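Local coordinates for protein S-adenosylmethionine:tRNA ribosyltransferase-isomerase (Thermotoga maritima, PDB 1VKY) that probably transfers and isomerises the ribose moiety of S-adenosylmethionine onto the 7-aminomethyl group of preQ1-tRNA, yielding epoxyqueuosine in the tRNA, at residues R39-H44 and I50-F55; R328-V331 and R336-S339; G188-P193 and G341-I346. All coordinates share one frame; numbering follows the deposited sequence.

Interaction 1 of 3, residues R39-H44 and I50-F55; sequences RLMVLH and IEHRIF
His-44 reaches over the hairpin to Glu-51, the partner not of itself but of Val-42 in the backbone pairing. NE2 of His-44 donates to OE1 of Glu-51 over 2.8 Å, meeting the anti lone pair of that oxygen, and ring and carboxylate planes are 26° apart. The same OE1 is also bound by Tyr-61 OH, which should help to settle the carboxylate. With CG beside its backbone N (chi1 -54°) and the chain extended beyond, the glutamate carries its carboxylate across to the His-44 ring.

Between the strands, paired backbone bonds join Val-42 to Glu-51 and Leu-40 to Arg-53. Arg-53 O has a second role: a water 2.8 Å away donates to it and accepts from Arg-39 NE at 3.1 Å, while NH1 of the same guanidinium bonds to Arg-333 O.

On the face bearing Met-41 and His-52, the methyl CE of Met-41 meets the imidazole edge, 3.6 Å from His-52 CE1, while CG of Met-41 packs on Ile-50 CG2; helix 320-332 covers this side. On the other face Leu-40 CD1 lies 4.0 Å from CD1 of Phe-55. This is an antiparallel beta hairpin at the margin of the mixed sheet, with strand 343-346 flanking 39-44 in parallel.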
ATOM      1  N   ARG B  39     -10.799  -9.954   8.209  1.00 27.73           N
ATOM      2  CA  ARG B  39     -11.985 -10.781   7.994  1.00 27.39           C
ATOM      3  C   ARG B  39     -11.668 -11.858   6.963  1.00 26.49           C
ATOM      4  O   ARG B  39     -10.758 -11.688   6.155  1.00 27.20           O
ATOM      5  CB  ARG B  39     -13.168  -9.938   7.533  1.00 27.78           C
ATOM      6  CG  ARG B  39     -13.497  -8.896   8.542  1.00 30.91           C
ATOM      7  CD  ARG B  39     -14.690  -8.040   8.195  1.00 38.81           C
ATOM      8  NE  ARG B  39     -15.881  -8.809   8.409  1.00 47.03           N
ATOM      9  CZ  ARG B  39     -17.107  -8.330   8.351  1.00 50.89           C
ATOM     10  NH1 ARG B  39     -17.323  -7.047   8.079  1.00 41.20           N
ATOM     11  NH2 ARG B  39     -18.127  -9.164   8.561  1.00 49.58           N
ATOM     12  N   LEU B  40     -12.349 -12.997   7.079  1.00 24.61           N
ATOM     13  CA  LEU B  40     -12.238 -14.117   6.134  1.00 23.78           C
ATOM     14  C   LEU B  40     -13.645 -14.555   5.822  1.00 21.58           C
ATOM     15  O   LEU B  40     -14.311 -15.118   6.692  1.00 25.44           O
ATOM     16  CB  LEU B  40     -11.460 -15.300   6.754  1.00 21.56           C
ATOM     17  CG  LEU B  40     -11.301 -16.602   5.947  1.00 25.14           C
ATOM     18  CD1 LEU B  40     -10.437 -16.373   4.724  1.00 29.41           C
ATOM     19  CD2 LEU B  40     -10.741 -17.753   6.749  1.00 27.92           C
ATOM     20  N   MET B  41     -14.081 -14.336   4.585  1.00 23.00           N
ATOM     21  CA  MET B  41     -15.321 -14.911   4.093  1.00 25.38           C
ATOM     22  C   MET B  41     -15.007 -16.308   3.537  1.00 26.81           C
ATOM     23  O   MET B  41     -14.114 -16.464   2.735  1.00 25.37           O
ATOM     24  CB  MET B  41     -15.927 -14.064   2.970  1.00 26.20           C
ATOM     25  CG  MET B  41     -17.323 -14.518   2.577  1.00 28.50           C
ATOM     26  SD  MET B  41     -18.135 -13.456   1.374  1.00 31.04           S
ATOM     27  CE  MET B  41     -18.383 -11.947   2.277  1.00 31.19           C
ATOM     28  N   VAL B  42     -15.789 -17.301   3.955  1.00 25.54           N
ATOM     29  CA  VAL B  42     -15.610 -18.666   3.506  1.00 24.95           C
ATOM     30  C   VAL B  42     -16.784 -19.076   2.636  1.00 24.18           C
ATOM     31  O   VAL B  42     -17.942 -19.027   3.074  1.00 24.07           O
ATOM     32  CB  VAL B  42     -15.474 -19.628   4.704  1.00 25.06           C
ATOM     33  CG1 VAL B  42     -15.194 -21.027   4.231  1.00 27.47           C
ATOM     34  CG2 VAL B  42     -14.327 -19.171   5.642  1.00 27.70           C
ATOM     35  N   LEU B  43     -16.450 -19.550   1.442  1.00 25.16           N
ATOM     36  CA  LEU B  43     -17.379 -20.034   0.443  1.00 24.91           C
ATOM     37  C   LEU B  43     -17.241 -21.556   0.265  1.00 26.44           C
ATOM     38  O   LEU B  43     -16.168 -22.061  -0.019  1.00 25.55           O
ATOM     39  CB  LEU B  43     -17.100 -19.338  -0.901  1.00 22.47           C
ATOM     40  CG  LEU B  43     -17.802 -17.982  -1.120  1.00 26.47           C
ATOM     41  CD1 LEU B  43     -17.502 -17.015  -0.082  1.00 32.64           C
ATOM     42  CD2 LEU B  43     -17.431 -17.452  -2.455  1.00 26.98           C
ATOM     43  N   HIS B  44     -18.354 -22.259   0.455  1.00 24.74           N
ATOM     44  CA  HIS B  44     -18.415 -23.706   0.310  1.00 25.58           C
ATOM     45  C   HIS B  44     -19.152 -23.985  -0.995  1.00 24.54           C
ATOM     46  O   HIS B  44     -20.376 -23.865  -1.068  1.00 24.61           O
ATOM     47  CB  HIS B  44     -19.166 -24.325   1.492  1.00 27.06           C
ATOM     48  CG  HIS B  44     -18.544 -24.066   2.832  1.00 29.15           C
ATOM     49  ND1 HIS B  44     -17.673 -24.946   3.428  1.00 28.02           N
ATOM     50  CD2 HIS B  44     -18.691 -23.037   3.704  1.00 27.08           C
ATOM     51  CE1 HIS B  44     -17.307 -24.475   4.608  1.00 28.25           C
ATOM     52  NE2 HIS B  44     -17.919 -23.324   4.804  1.00 28.07           N
ATOM     53  N   ILE B  50     -22.122 -19.758   2.749  1.00 27.80           N
ATOM     54  CA  ILE B  50     -21.195 -18.645   2.968  1.00 30.33           C
ATOM     55  C   ILE B  50     -21.084 -18.382   4.477  1.00 30.38           C
ATOM     56  O   ILE B  50     -22.109 -18.300   5.185  1.00 32.48           O
ATOM     57  CB  ILE B  50     -21.672 -17.374   2.218  1.00 28.35           C
ATOM     58  CG1 ILE B  50     -21.825 -17.651   0.719  1.00 32.72           C
ATOM     59  CG2 ILE B  50     -20.694 -16.225   2.383  1.00 31.44           C
ATOM     60  CD1 ILE B  50     -22.313 -16.434  -0.074  1.00 30.86           C
ATOM     61  N   GLU B  51     -19.859 -18.234   4.965  1.00 29.19           N
ATOM     62  CA  GLU B  51     -19.618 -17.868   6.362  1.00 27.78           C
ATOM     63  C   GLU B  51     -18.732 -16.659   6.499  1.00 27.91           C
ATOM     64  O   GLU B  51     -17.908 -16.343   5.628  1.00 27.60           O
ATOM     65  CB  GLU B  51     -18.912 -18.979   7.127  1.00 28.91           C
ATOM     66  CG  GLU B  51     -19.552 -20.339   7.102  1.00 29.36           C
ATOM     67  CD  GLU B  51     -18.732 -21.296   7.935  1.00 29.39           C
ATOM     68  OE1 GLU B  51     -17.976 -22.127   7.385  1.00 26.14           O
ATOM     69  OE2 GLU B  51     -18.815 -21.151   9.142  1.00 29.45           O
ATOM     70  N   HIS B  52     -18.883 -15.991   7.638  1.00 26.23           N
ATOM     71  CA  HIS B  52     -18.142 -14.759   7.912  1.00 29.00           C
ATOM     72  C   HIS B  52     -17.276 -14.961   9.156  1.00 30.84           C
ATOM     73  O   HIS B  52     -17.790 -15.025  10.253  1.00 29.74           O
ATOM     74  CB  HIS B  52     -19.148 -13.633   8.099  1.00 28.37           C
ATOM     75  CG  HIS B  52     -20.043 -13.478   6.918  1.00 30.36           C
ATOM     76  ND1 HIS B  52     -19.642 -12.843   5.767  1.00 29.90           N
ATOM     77  CD2 HIS B  52     -21.279 -13.966   6.671  1.00 31.64           C
ATOM     78  CE1 HIS B  52     -20.615 -12.901   4.876  1.00 29.28           C
ATOM     79  NE2 HIS B  52     -21.618 -13.582   5.399  1.00 37.47           N
ATOM     80  N   ARG B  53     -15.959 -15.050   8.950  1.00 29.33           N
ATOM     81  CA  ARG B  53     -14.998 -15.470   9.978  1.00 28.88           C
ATOM     82  C   ARG B  53     -13.869 -14.433  10.039  1.00 28.01           C
ATOM     83  O   ARG B  53     -13.983 -13.364   9.423  1.00 28.29           O
ATOM     84  CB  ARG B  53     -14.455 -16.872   9.659  1.00 29.30           C
ATOM     85  CG  ARG B  53     -15.585 -17.910   9.590  1.00 31.06           C
ATOM     86  CD  ARG B  53     -16.236 -18.220  10.994  1.00 25.14           C
ATOM     87  NE  ARG B  53     -15.715 -19.510  11.228  1.00 38.77           N
ATOM     88  CZ  ARG B  53     -15.037 -19.916  12.235  1.00 38.09           C
ATOM     89  NH1 ARG B  53     -14.868 -19.230  13.336  1.00 34.55           N
ATOM     90  NH2 ARG B  53     -14.617 -21.133  12.159  1.00 41.34           N
ATOM     91  N   ILE B  54     -12.853 -14.757  10.838  1.00 27.65           N
ATOM     92  CA  ILE B  54     -11.621 -13.998  10.984  1.00 28.58           C
ATOM     93  C   ILE B  54     -10.499 -14.872  10.475  1.00 28.62           C
ATOM     94  O   ILE B  54     -10.568 -16.092  10.619  1.00 26.99           O
ATOM     95  CB  ILE B  54     -11.376 -13.654  12.485  1.00 30.07           C
ATOM     96  CG1 ILE B  54     -12.498 -12.782  13.005  1.00 35.08           C
ATOM     97  CG2 ILE B  54     -10.036 -12.983  12.701  1.00 37.01           C
ATOM     98  CD1 ILE B  54     -12.755 -11.577  12.173  1.00 39.00           C
ATOM     99  N   PHE B  55      -9.455 -14.256   9.911  1.00 27.60           N
ATOM    100  CA  PHE B  55      -8.449 -15.000   9.185  1.00 27.77           C
ATOM    101  C   PHE B  55      -7.804 -16.118   9.981  1.00 29.47           C
ATOM    102  O   PHE B  55      -7.577 -17.204   9.443  1.00 26.14           O
ATOM    103  CB  PHE B  55      -7.352 -14.112   8.570  1.00 28.57           C
ATOM    104  CG  PHE B  55      -6.598 -14.823   7.467  1.00 27.31           C
ATOM    105  CD1 PHE B  55      -7.073 -14.814   6.181  1.00 31.55           C
ATOM    106  CD2 PHE B  55      -5.464 -15.545   7.741  1.00 24.45           C
ATOM    107  CE1 PHE B  55      -6.404 -15.512   5.183  1.00 30.30           C
ATOM    108  CE2 PHE B  55      -4.807 -16.235   6.774  1.00 31.11           C
ATOM    109  CZ  PHE B  55      -5.279 -16.238   5.485  1.00 27.23           C
TER
HETATM  110  O   HOH W   1     -16.102 -11.913   8.324  1.00 33.22           O

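Interaction 2 of 3, residues R328-V331 and R336-S339; sequences REAV and RFFS
Phe-337 rests the far end of its ring against helix 320-332, touching Ala-330 and Val-331. The side chain leaves the backbone toward the helix: CG sits beside the backbone N and anti to the carbonyl carbon (chi1 -72°), which carries the ring on toward the helix. CB, CG and the two CD atoms bridge the gap without touching the helix segment. Closer in, CE1 of Phe-337 still lies 4.3 Å from Ala-330 CB. Contact is made at the tip, CZ, which is 3.8 Å from Ala-330 CB and 3.7 Å from CG2 of Val-331.

The two methyl carbons are 5.2 Å apart, Ala-330 CB to Val-331 CG2, and CZ faces the notch between them; both approach the ring obliquely. The valine side chain crosses the phenylalanine at about a right angle, and its CG2 branch is the one that touches. No hydrogen bond links the two segments, so the contact is wholly apolar.

Phe-303 and Tyr-20 add to the surroundings of the Phe-337 ring, and the Phe-337 backbone bonds to those of Leu-26 and Ala-28. The adjoining Phe-338 packs on Gln-29 of the second subunit. Together these features describe a helix-to-strand connection, in which the loop between helix 320-332 and strand 343-346 turns one aromatic back onto the last turn of the helix it has just left.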
ATOM      1  N   ARG B 328     -21.559  -9.189  -3.218  1.00 31.24           N
ATOM      2  CA  ARG B 328     -22.627  -8.279  -2.780  1.00 32.41           C
ATOM      3  C   ARG B 328     -22.785  -8.308  -1.256  1.00 29.92           C
ATOM      4  O   ARG B 328     -22.958  -7.257  -0.619  1.00 28.94           O
ATOM      5  CB  ARG B 328     -23.920  -8.630  -3.490  1.00 34.60           C
ATOM      6  CG  ARG B 328     -23.990  -8.075  -4.923  1.00 40.66           C
ATOM      7  CD  ARG B 328     -25.409  -8.124  -5.519  1.00 41.36           C
ATOM      8  NE  ARG B 328     -25.836  -9.509  -5.680  1.00 43.98           N
ATOM      9  CZ  ARG B 328     -25.518 -10.299  -6.695  1.00 44.21           C
ATOM     10  NH1 ARG B 328     -24.773  -9.857  -7.708  1.00 47.65           N
ATOM     11  NH2 ARG B 328     -25.962 -11.549  -6.694  1.00 43.07           N
ATOM     12  N   GLU B 329     -22.707  -9.506  -0.657  1.00 28.86           N
ATOM     13  CA  GLU B 329     -22.704  -9.641   0.812  1.00 29.43           C
ATOM     14  C   GLU B 329     -21.506  -8.974   1.485  1.00 30.48           C
ATOM     15  O   GLU B 329     -21.640  -8.391   2.582  1.00 27.82           O
ATOM     16  CB  GLU B 329     -22.752 -11.117   1.261  1.00 29.26           C
ATOM     17  CG  GLU B 329     -24.124 -11.664   1.646  1.00 45.97           C
ATOM     18  CD  GLU B 329     -24.863 -10.862   2.751  1.00 51.98           C
ATOM     19  OE1 GLU B 329     -25.836 -10.155   2.422  1.00 59.99           O
ATOM     20  OE2 GLU B 329     -24.503 -10.938   3.951  1.00 49.46           O
ATOM     21  N   ALA B 330     -20.336  -9.048   0.854  1.00 27.85           N
ATOM     22  CA  ALA B 330     -19.152  -8.376   1.396  1.00 29.08           C
ATOM     23  C   ALA B 330     -19.319  -6.851   1.456  1.00 28.79           C
ATOM     24  O   ALA B 330     -18.953  -6.226   2.447  1.00 27.68           O
ATOM     25  CB  ALA B 330     -17.904  -8.733   0.608  1.00 29.64           C
ATOM     26  N   VAL B 331     -19.860  -6.265   0.398  1.00 29.63           N
ATOM     27  CA  VAL B 331     -20.116  -4.815   0.374  1.00 30.67           C
ATOM     28  C   VAL B 331     -21.133  -4.470   1.454  1.00 32.21           C
ATOM     29  O   VAL B 331     -20.937  -3.533   2.227  1.00 32.58           O
ATOM     30  CB  VAL B 331     -20.582  -4.344  -1.045  1.00 31.72           C
ATOM     31  CG1 VAL B 331     -21.102  -2.930  -1.029  1.00 34.66           C
ATOM     32  CG2 VAL B 331     -19.445  -4.500  -2.069  1.00 29.40           C
ATOM     33  N   ARG B 336     -13.411  -5.010   3.786  1.00 27.82           N
ATOM     34  CA  ARG B 336     -12.418  -4.214   3.091  1.00 30.62           C
ATOM     35  C   ARG B 336     -11.822  -4.974   1.913  1.00 31.73           C
ATOM     36  O   ARG B 336     -11.574  -6.204   2.001  1.00 29.98           O
ATOM     37  CB  ARG B 336     -11.318  -3.812   4.042  1.00 30.45           C
ATOM     38  CG  ARG B 336     -11.773  -2.961   5.236  1.00 38.37           C
ATOM     39  CD  ARG B 336     -10.686  -2.847   6.302  1.00 44.95           C
ATOM     40  NE  ARG B 336     -10.097  -4.166   6.556  1.00 46.47           N
ATOM     41  CZ  ARG B 336      -8.815  -4.520   6.392  1.00 50.69           C
ATOM     42  NH1 ARG B 336      -7.874  -3.637   5.994  1.00 40.26           N
ATOM     43  NH2 ARG B 336      -8.477  -5.798   6.647  1.00 41.61           N
ATOM     44  N   PHE B 337     -11.580  -4.223   0.833  1.00 28.25           N
ATOM     45  CA  PHE B 337     -11.245  -4.759  -0.477  1.00 27.03           C
ATOM     46  C   PHE B 337      -9.840  -4.385  -0.924  1.00 27.54           C
ATOM     47  O   PHE B 337      -9.209  -3.459  -0.409  1.00 29.75           O
ATOM     48  CB  PHE B 337     -12.238  -4.254  -1.512  1.00 25.60           C
ATOM     49  CG  PHE B 337     -13.595  -4.860  -1.392  1.00 26.49           C
ATOM     50  CD1 PHE B 337     -14.394  -4.586  -0.314  1.00 28.25           C
ATOM     51  CD2 PHE B 337     -14.101  -5.635  -2.405  1.00 25.40           C
ATOM     52  CE1 PHE B 337     -15.638  -5.126  -0.211  1.00 29.90           C
ATOM     53  CE2 PHE B 337     -15.368  -6.192  -2.301  1.00 28.87           C
ATOM     54  CZ  PHE B 337     -16.120  -5.939  -1.209  1.00 27.36           C
ATOM     55  N   PHE B 338      -9.368  -5.143  -1.894  1.00 25.33           N
ATOM     56  CA  PHE B 338      -8.100  -4.922  -2.556  1.00 24.82           C
ATOM     57  C   PHE B 338      -6.953  -5.391  -1.702  1.00 28.13           C
ATOM     58  O   PHE B 338      -7.133  -6.188  -0.784  1.00 27.18           O
ATOM     59  CB  PHE B 338      -8.018  -3.449  -3.063  1.00 27.68           C
ATOM     60  CG  PHE B 338      -7.078  -3.224  -4.193  1.00 26.71           C
ATOM     61  CD1 PHE B 338      -7.106  -4.022  -5.318  1.00 34.37           C
ATOM     62  CD2 PHE B 338      -6.130  -2.220  -4.124  1.00 34.95           C
ATOM     63  CE1 PHE B 338      -6.229  -3.799  -6.351  1.00 36.75           C
ATOM     64  CE2 PHE B 338      -5.256  -1.998  -5.169  1.00 32.85           C
ATOM     65  CZ  PHE B 338      -5.305  -2.771  -6.270  1.00 37.62           C
ATOM     66  N   SER B 339      -5.746  -5.006  -2.106  1.00 31.68           N
ATOM     67  CA  SER B 339      -4.513  -5.571  -1.608  1.00 32.73           C
ATOM     68  C   SER B 339      -4.276  -5.582  -0.093  1.00 34.80           C
ATOM     69  O   SER B 339      -3.542  -6.465   0.401  1.00 32.40           O
ATOM     70  CB  SER B 339      -3.344  -4.856  -2.317  1.00 37.93           C
ATOM     71  OG  SER B 339      -3.413  -5.127  -3.730  1.00 46.87           O
TER

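Interaction 3 of 3, residues G188-P193 and G341-I346; sequences GLHFTP and GDAMLI
A short 3-10 turn at 188-190, closed by a bond from Phe-191 N to Gly-188 O (3.0 Å), brings His-190 up to the 341-343 backbone, with the CA atoms of His-190 and Ala-343 7.9 Å apart. The segments come from distant parts of the chain, and across them the histidine alone makes the side-chain contact from the 188-193 side.

Within the two segments the imidazole is met from two directions. Over one face stands the methyl of Ala-343: its CB is 4.0 Å from the ring centroid and 15° off the normal, a CH-pi contact shifted toward the rim, so that NE2 of His-190 is its closest ring atom, at 3.9 Å. At the edge, in the ring plane, the carbonyl oxygen of Gly-341 comes to 3.0 Å from CE1 of His-190, the polarised carbon between the two nitrogens. The Asp-342 carbonyl carbon passes obliquely 3.9 Å from that same CE1. The ring gets there with CG beside the backbone N (chi1 -57°) and its plane turned roughly crosswise to the CA-CB-CG plane (chi2 -85°).

Neither nitrogen bonds across this contact. ND1 is hydrogen-bonded to Ser-38 OG and NE2 to Asn-302 OD1, so both polar atoms of this buried ring are satisfied from elsewhere. The ring of Phe-55 is a further neighbour of the imidazole, their planes about 20° apart.

Bonded at ND1 and at NE2, with a methyl over one face, the imidazole is fixed in rotation. The oxygen at CE1 lies where the C-H is expected to be electron-poor, which suggests a favourable electrostatic approach in addition to dispersion.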
ATOM      1  N   GLY B 188      -1.009 -14.004   0.781  1.00 38.43           N
ATOM      2  CA  GLY B 188      -0.130 -14.634   1.764  1.00 39.90           C
ATOM      3  C   GLY B 188       0.193 -13.808   2.992  1.00 40.83           C
ATOM      4  O   GLY B 188       0.519 -14.351   4.019  1.00 43.81           O
ATOM      5  N   LEU B 189       0.094 -12.497   2.883  1.00 40.82           N
ATOM      6  CA  LEU B 189       0.468 -11.609   3.978  1.00 42.99           C
ATOM      7  C   LEU B 189      -0.524 -11.649   5.142  1.00 42.56           C
ATOM      8  O   LEU B 189      -0.196 -11.161   6.204  1.00 44.95           O
ATOM      9  CB  LEU B 189       0.626 -10.168   3.475  1.00 42.96           C
ATOM     10  CG  LEU B 189       1.800  -9.949   2.499  1.00 47.72           C
ATOM     11  CD1 LEU B 189       2.082  -8.479   2.387  1.00 51.34           C
ATOM     12  CD2 LEU B 189       3.082 -10.707   2.891  1.00 47.02           C
ATOM     13  N   HIS B 190      -1.717 -12.230   4.937  1.00 39.21           N
ATOM     14  CA  HIS B 190      -2.623 -12.556   6.046  1.00 37.67           C
ATOM     15  C   HIS B 190      -2.080 -13.658   6.965  1.00 36.69           C
ATOM     16  O   HIS B 190      -2.466 -13.724   8.123  1.00 39.88           O
ATOM     17  CB  HIS B 190      -3.990 -12.990   5.535  1.00 37.36           C
ATOM     18  CG  HIS B 190      -4.665 -11.985   4.656  1.00 34.14           C
ATOM     19  ND1 HIS B 190      -5.415 -10.944   5.160  1.00 34.46           N
ATOM     20  CD2 HIS B 190      -4.771 -11.913   3.308  1.00 29.19           C
ATOM     21  CE1 HIS B 190      -5.936 -10.256   4.155  1.00 30.90           C
ATOM     22  NE2 HIS B 190      -5.547 -10.812   3.018  1.00 33.61           N
ATOM     23  N   PHE B 191      -1.201 -14.526   6.471  1.00 35.79           N
ATOM     24  CA  PHE B 191      -0.618 -15.551   7.310  1.00 37.60           C
ATOM     25  C   PHE B 191       0.498 -14.938   8.180  1.00 42.75           C
ATOM     26  O   PHE B 191       1.461 -14.431   7.642  1.00 48.98           O
ATOM     27  CB  PHE B 191      -0.012 -16.670   6.465  1.00 38.18           C
ATOM     28  CG  PHE B 191      -1.018 -17.568   5.825  1.00 39.20           C
ATOM     29  CD1 PHE B 191      -1.472 -17.311   4.538  1.00 36.72           C
ATOM     30  CD2 PHE B 191      -1.536 -18.657   6.515  1.00 30.57           C
ATOM     31  CE1 PHE B 191      -2.422 -18.132   3.951  1.00 29.06           C
ATOM     32  CE2 PHE B 191      -2.481 -19.480   5.934  1.00 34.02           C
ATOM     33  CZ  PHE B 191      -2.927 -19.228   4.653  1.00 33.83           C
ATOM     34  N   THR B 192       0.377 -14.992   9.507  1.00 41.72           N
ATOM     35  CA  THR B 192       1.451 -14.545  10.414  1.00 40.20           C
ATOM     36  C   THR B 192       2.357 -15.735  10.741  1.00 39.68           C
ATOM     37  O   THR B 192       1.952 -16.872  10.577  1.00 36.92           O
ATOM     38  CB  THR B 192       0.864 -14.016  11.719  1.00 39.30           C
ATOM     39  OG1 THR B 192       0.113 -15.054  12.349  1.00 39.53           O
ATOM     40  CG2 THR B 192      -0.148 -12.897  11.466  1.00 40.85           C
ATOM     41  N   PRO B 193       3.575 -15.503  11.233  1.00 42.00           N
ATOM     42  CA  PRO B 193       4.419 -16.629  11.685  1.00 39.70           C
ATOM     43  C   PRO B 193       3.763 -17.478  12.767  1.00 36.30           C
ATOM     44  O   PRO B 193       3.952 -18.669  12.795  1.00 39.30           O
ATOM     45  CB  PRO B 193       5.686 -15.949  12.209  1.00 42.07           C
ATOM     46  CG  PRO B 193       5.717 -14.581  11.550  1.00 43.94           C
ATOM     47  CD  PRO B 193       4.264 -14.199  11.345  1.00 44.60           C
ATOM     48  N   GLY B 341      -6.864  -5.323   2.138  1.00 29.17           N
ATOM     49  CA  GLY B 341      -8.170  -5.663   2.706  1.00 30.88           C
ATOM     50  C   GLY B 341      -8.292  -7.066   3.242  1.00 29.03           C
ATOM     51  O   GLY B 341      -7.319  -7.697   3.631  1.00 27.01           O
ATOM     52  N   ASP B 342      -9.520  -7.550   3.233  1.00 28.58           N
ATOM     53  CA  ASP B 342      -9.849  -8.799   3.853  1.00 28.45           C
ATOM     54  C   ASP B 342      -9.587  -9.965   2.859  1.00 25.22           C
ATOM     55  O   ASP B 342      -9.113  -9.749   1.735  1.00 23.54           O
ATOM     56  CB  ASP B 342     -11.310  -8.768   4.309  1.00 23.95           C
ATOM     57  CG  ASP B 342     -11.530  -7.779   5.417  1.00 32.30           C
ATOM     58  OD1 ASP B 342     -10.692  -7.744   6.333  1.00 27.58           O
ATOM     59  OD2 ASP B 342     -12.510  -7.023   5.445  1.00 28.69           O
ATOM     60  N   ALA B 343      -9.886 -11.176   3.301  1.00 27.14           N
ATOM     61  CA  ALA B 343      -9.662 -12.387   2.509  1.00 26.61           C
ATOM     62  C   ALA B 343     -10.924 -13.249   2.322  1.00 27.90           C
ATOM     63  O   ALA B 343     -11.887 -13.151   3.075  1.00 24.30           O
ATOM     64  CB  ALA B 343      -8.617 -13.219   3.140  1.00 29.72           C
ATOM     65  N   MET B 344     -10.853 -14.109   1.301  1.00 24.29           N
ATOM     66  CA  MET B 344     -11.861 -15.128   0.972  1.00 27.38           C
ATOM     67  C   MET B 344     -11.156 -16.492   0.874  1.00 24.89           C
ATOM     68  O   MET B 344     -10.064 -16.584   0.282  1.00 25.01           O
ATOM     69  CB  MET B 344     -12.478 -14.767  -0.375  1.00 26.89           C
ATOM     70  CG  MET B 344     -13.484 -15.733  -0.900  1.00 27.95           C
ATOM     71  SD  MET B 344     -14.160 -15.154  -2.465  1.00 30.61           S
ATOM     72  CE  MET B 344     -15.453 -13.996  -1.895  1.00 29.78           C
ATOM     73  N   LEU B 345     -11.761 -17.506   1.499  1.00 26.35           N
ATOM     74  CA  LEU B 345     -11.416 -18.933   1.335  1.00 25.36           C
ATOM     75  C   LEU B 345     -12.558 -19.599   0.581  1.00 24.86           C
ATOM     76  O   LEU B 345     -13.723 -19.561   1.028  1.00 24.94           O
ATOM     77  CB  LEU B 345     -11.274 -19.639   2.688  1.00 25.97           C
ATOM     78  CG  LEU B 345     -11.074 -21.158   2.718  1.00 27.10           C
ATOM     79  CD1 LEU B 345      -9.828 -21.592   1.948  1.00 28.22           C
ATOM     80  CD2 LEU B 345     -11.036 -21.698   4.151  1.00 27.05           C
ATOM     81  N   ILE B 346     -12.224 -20.173  -0.567  1.00 22.43           N
ATOM     82  CA  ILE B 346     -13.155 -20.917  -1.363  1.00 23.50           C
ATOM     83  C   ILE B 346     -12.769 -22.366  -1.285  1.00 23.72           C
ATOM     84  O   ILE B 346     -11.673 -22.724  -1.696  1.00 22.28           O
ATOM     85  CB  ILE B 346     -13.163 -20.456  -2.799  1.00 23.65           C
ATOM     86  CG1 ILE B 346     -13.407 -18.948  -2.867  1.00 26.64           C
ATOM     87  CG2 ILE B 346     -14.282 -21.226  -3.557  1.00 26.44           C
ATOM     88  CD1 ILE B 346     -12.769 -18.302  -3.971  1.00 33.51           C
TER

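How the interactions relate
The three contacts lie on one side of the chain's centre, their own centres 11 to 13 Å apart. Interactions 1 and 3 share the mixed sheet: strand 39-44 runs beside 343-346, with probable hydrogen bonds from Leu-43 N to Leu-345 O (2.8 Å) and from Leu-345 N to Met-41 O (2.9 Å). Phe-55 of interaction 1 also packs on His-190, its CZ 3.5 Å from His-190 CB. Interaction 2 joins the first through Ala-330, whose CB is 3.7 Å from Met-41 CE. It lies within the chain span closed by interaction 3, to which a salt bridge from Arg-336 NH2 to Asp-342 OD1 (3.0 Å) ties it.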